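Local atomic coordinates of uncharacterized protein lp_1913 (Lactobacillus plantarum, PDB entry 3FLH), a protein that is of unknown function but carries a rhodanese-like domain, the fold of sulfurtransferases and of some related phosphatases. Residues G31-L36 and T73-D78. Sequence-based numbering, arbitrary orientation.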
loop_
_atom_site.group_PDB
_atom_site.type_symbol
_atom_site.label_atom_id
_atom_site.label_comp_id
_atom_site.label_asym_id
_atom_site.label_seq_id
_atom_site.Cartn_x
_atom_site.Cartn_y
_atom_site.Cartn_z
ATOM N N GLY B 31 -2.998 22.455 17.196
ATOM C CA GLY B 31 -1.610 22.085 17.411
ATOM C C GLY B 31 -1.450 20.722 18.051
ATOM O O GLY B 31 -0.705 20.560 19.021
ATOM N N LYS B 32 -2.149 19.733 17.512
ATOM C CA LYS B 32 -2.075 18.381 18.047
ATOM C C LYS B 32 -1.186 17.495 17.171
ATOM O O LYS B 32 -0.666 16.480 17.631
ATOM C CB LYS B 32 -3.479 17.776 18.142
ATOM C CG LYS B 32 -3.561 16.486 18.951
ATOM C CD LYS B 32 -4.857 15.721 18.670
ATOM C CE LYS B 32 -6.105 16.514 19.062
ATOM N NZ LYS B 32 -6.232 16.731 20.540
ATOM N N TYR B 33 -1.000 17.886 15.913
ATOM C CA TYR B 33 -0.184 17.101 14.990
ATOM C C TYR B 33 0.963 17.891 14.357
ATOM O O TYR B 33 0.850 19.092 14.113
ATOM C CB TYR B 33 -1.070 16.526 13.876
ATOM C CG TYR B 33 -2.233 15.702 14.376
ATOM C CD1 TYR B 33 -2.019 14.509 15.067
ATOM C CD2 TYR B 33 -3.549 16.122 14.179
ATOM C CE1 TYR B 33 -3.087 13.752 15.557
ATOM C CE2 TYR B 33 -4.623 15.372 14.664
ATOM C CZ TYR B 33 -4.381 14.187 15.353
ATOM O OH TYR B 33 -5.436 13.441 15.837
ATOM N N VAL B 34 2.070 17.197 14.110
ATOM C CA VAL B 34 3.241 17.777 13.461
ATOM C C VAL B 34 3.483 16.865 12.264
ATOM O O VAL B 34 3.671 15.659 12.422
ATOM C CB VAL B 34 4.489 17.768 14.380
ATOM C CG1 VAL B 34 5.714 18.275 13.609
ATOM C CG2 VAL B 34 4.239 18.644 15.603
ATOM N N VAL B 35 3.451 17.446 11.072
ATOM C CA VAL B 35 3.633 16.706 9.830
ATOM C C VAL B 35 5.115 16.647 9.444
ATOM O O VAL B 35 5.806 17.672 9.447
ATOM C CB VAL B 35 2.829 17.386 8.675
ATOM C CG1 VAL B 35 3.000 16.614 7.374
ATOM C CG2 VAL B 35 1.352 17.468 9.042
ATOM N N LEU B 36 5.589 15.444 9.126
ATOM C CA LEU B 36 6.978 15.215 8.724
ATOM C C LEU B 36 7.037 14.712 7.297
ATOM O O LEU B 36 6.461 13.667 6.974
ATOM C CB LEU B 36 7.648 14.167 9.619
ATOM C CG LEU B 36 7.595 14.380 11.129
ATOM C CD1 LEU B 36 8.330 13.232 11.828
ATOM C CD2 LEU B 36 8.234 15.726 11.483
ATOM N N THR B 73 2.042 14.589 18.279
ATOM C CA THR B 73 1.767 13.390 17.503
ATOM C C THR B 73 2.274 13.679 16.098
ATOM O O THR B 73 1.930 14.697 15.496
ATOM C CB THR B 73 0.262 13.054 17.473
ATOM O OG1 THR B 73 -0.162 12.689 18.790
ATOM C CG2 THR B 73 -0.014 11.886 16.530
ATOM N N TYR B 74 3.109 12.785 15.580
ATOM C CA TYR B 74 3.685 12.977 14.257
ATOM C C TYR B 74 2.983 12.226 13.142
ATOM O O TYR B 74 2.527 11.102 13.326
ATOM C CB TYR B 74 5.163 12.605 14.323
ATOM C CG TYR B 74 5.909 13.550 15.232
ATOM C CD1 TYR B 74 6.385 14.773 14.753
ATOM C CD2 TYR B 74 6.039 13.278 16.594
ATOM C CE1 TYR B 74 6.966 15.702 15.612
ATOM C CE2 TYR B 74 6.616 14.203 17.459
ATOM C CZ TYR B 74 7.074 15.410 16.959
ATOM O OH TYR B 74 7.637 16.327 17.805
ATOM N N VAL B 75 2.889 12.877 11.987
ATOM C CA VAL B 75 2.264 12.296 10.802
ATOM C C VAL B 75 3.324 12.319 9.701
ATOM O O VAL B 75 3.810 13.381 9.319
ATOM C CB VAL B 75 1.026 13.124 10.352
ATOM C CG1 VAL B 75 0.380 12.493 9.126
ATOM C CG2 VAL B 75 0.011 13.205 11.496
ATOM N N VAL B 76 3.688 11.147 9.197
ATOM C CA VAL B 76 4.703 11.066 8.156
ATOM C C VAL B 76 4.078 10.814 6.786
ATOM O O VAL B 76 2.962 10.312 6.695
ATOM C CB VAL B 76 5.710 9.920 8.450
ATOM C CG1 VAL B 76 6.396 10.147 9.786
ATOM C CG2 VAL B 76 4.983 8.586 8.457
ATOM N N TYR B 77 4.797 11.173 5.724
ATOM C CA TYR B 77 4.314 10.936 4.367
ATOM C C TYR B 77 5.436 10.961 3.335
ATOM O O TYR B 77 6.416 11.696 3.474
ATOM C CB TYR B 77 3.238 11.964 3.982
ATOM C CG TYR B 77 3.764 13.360 3.697
ATOM C CD1 TYR B 77 4.344 13.675 2.460
ATOM C CD2 TYR B 77 3.663 14.369 4.657
ATOM C CE1 TYR B 77 4.803 14.962 2.192
ATOM C CE2 TYR B 77 4.118 15.659 4.398
ATOM C CZ TYR B 77 4.680 15.947 3.171
ATOM O OH TYR B 77 5.090 17.225 2.906
ATOM N N ASP B 78 5.288 10.138 2.304
ATOM C CA ASP B 78 6.256 10.085 1.221
ATOM C C ASP B 78 5.477 10.647 0.041
ATOM O O ASP B 78 4.323 11.066 0.203
ATOM C CB ASP B 78 6.701 8.636 0.955
ATOM C CG ASP B 78 7.892 8.541 -0.007
ATOM O OD1 ASP B 78 8.504 9.581 -0.341
ATOM O OD2 ASP B 78 8.231 7.414 -0.424
HETATM O O HOH W 1 -0.372 15.783 20.181
#
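The ring of Tyr74 lies alongside Val34, and the two side chains project together from the sheet. Its CE1 comes to 3.5 Å from Val34 CB and equally near CG1. With CG anti to its carbonyl carbon (chi1 -65°), the Tyr74 ring leans across to strand 33-36 and presents CD1 and CE1. Leu36 meets it at a slant, its CD1 3.8 Å from Tyr74 CD1. Leu36 CD1 also touches Val76 CG1 on this face. The hydroxyl of Tyr74 is hydrogen-bonded to the backbone O of Asp69. With an alanine at this position, Val34 and Leu36 would probably lose the aromatic wall they share, and the Asp69 carbonyl its hydroxyl donor.

The two strands are adjacent and parallel. In the rhodanese-like domain 73-77 is the central strand of the parallel sheet, with 33-37 beside it. Strand 99-103 continues the sheet beyond 73-77, and helix 85-95 packs on Val76. Val34 uses both backbone polar groups on the partner strand: its N donates to Thr73 O (2.9 Å) and its O accepts from Val75 N. Leu36 N to Val75 O is shorter, 2.7 Å, and almost straight at 175°.

On the other face, with Val35, Tyr33 and Thr73 are close neighbours. The methyl CG2 of Thr73 sits at the ring edge, 3.6 Å from Tyr33 CD1, while Lys32 CB lies over one ring face. The Tyr77 ring comes back toward strand 33-36 and meets Val35 nearly perpendicularly. Val35 CG1 abuts the ring edge in plane, 3.3 Å from Tyr77 CE2, and the Tyr77 hydroxyl accepts a hydrogen bond from the backbone N of Ile50.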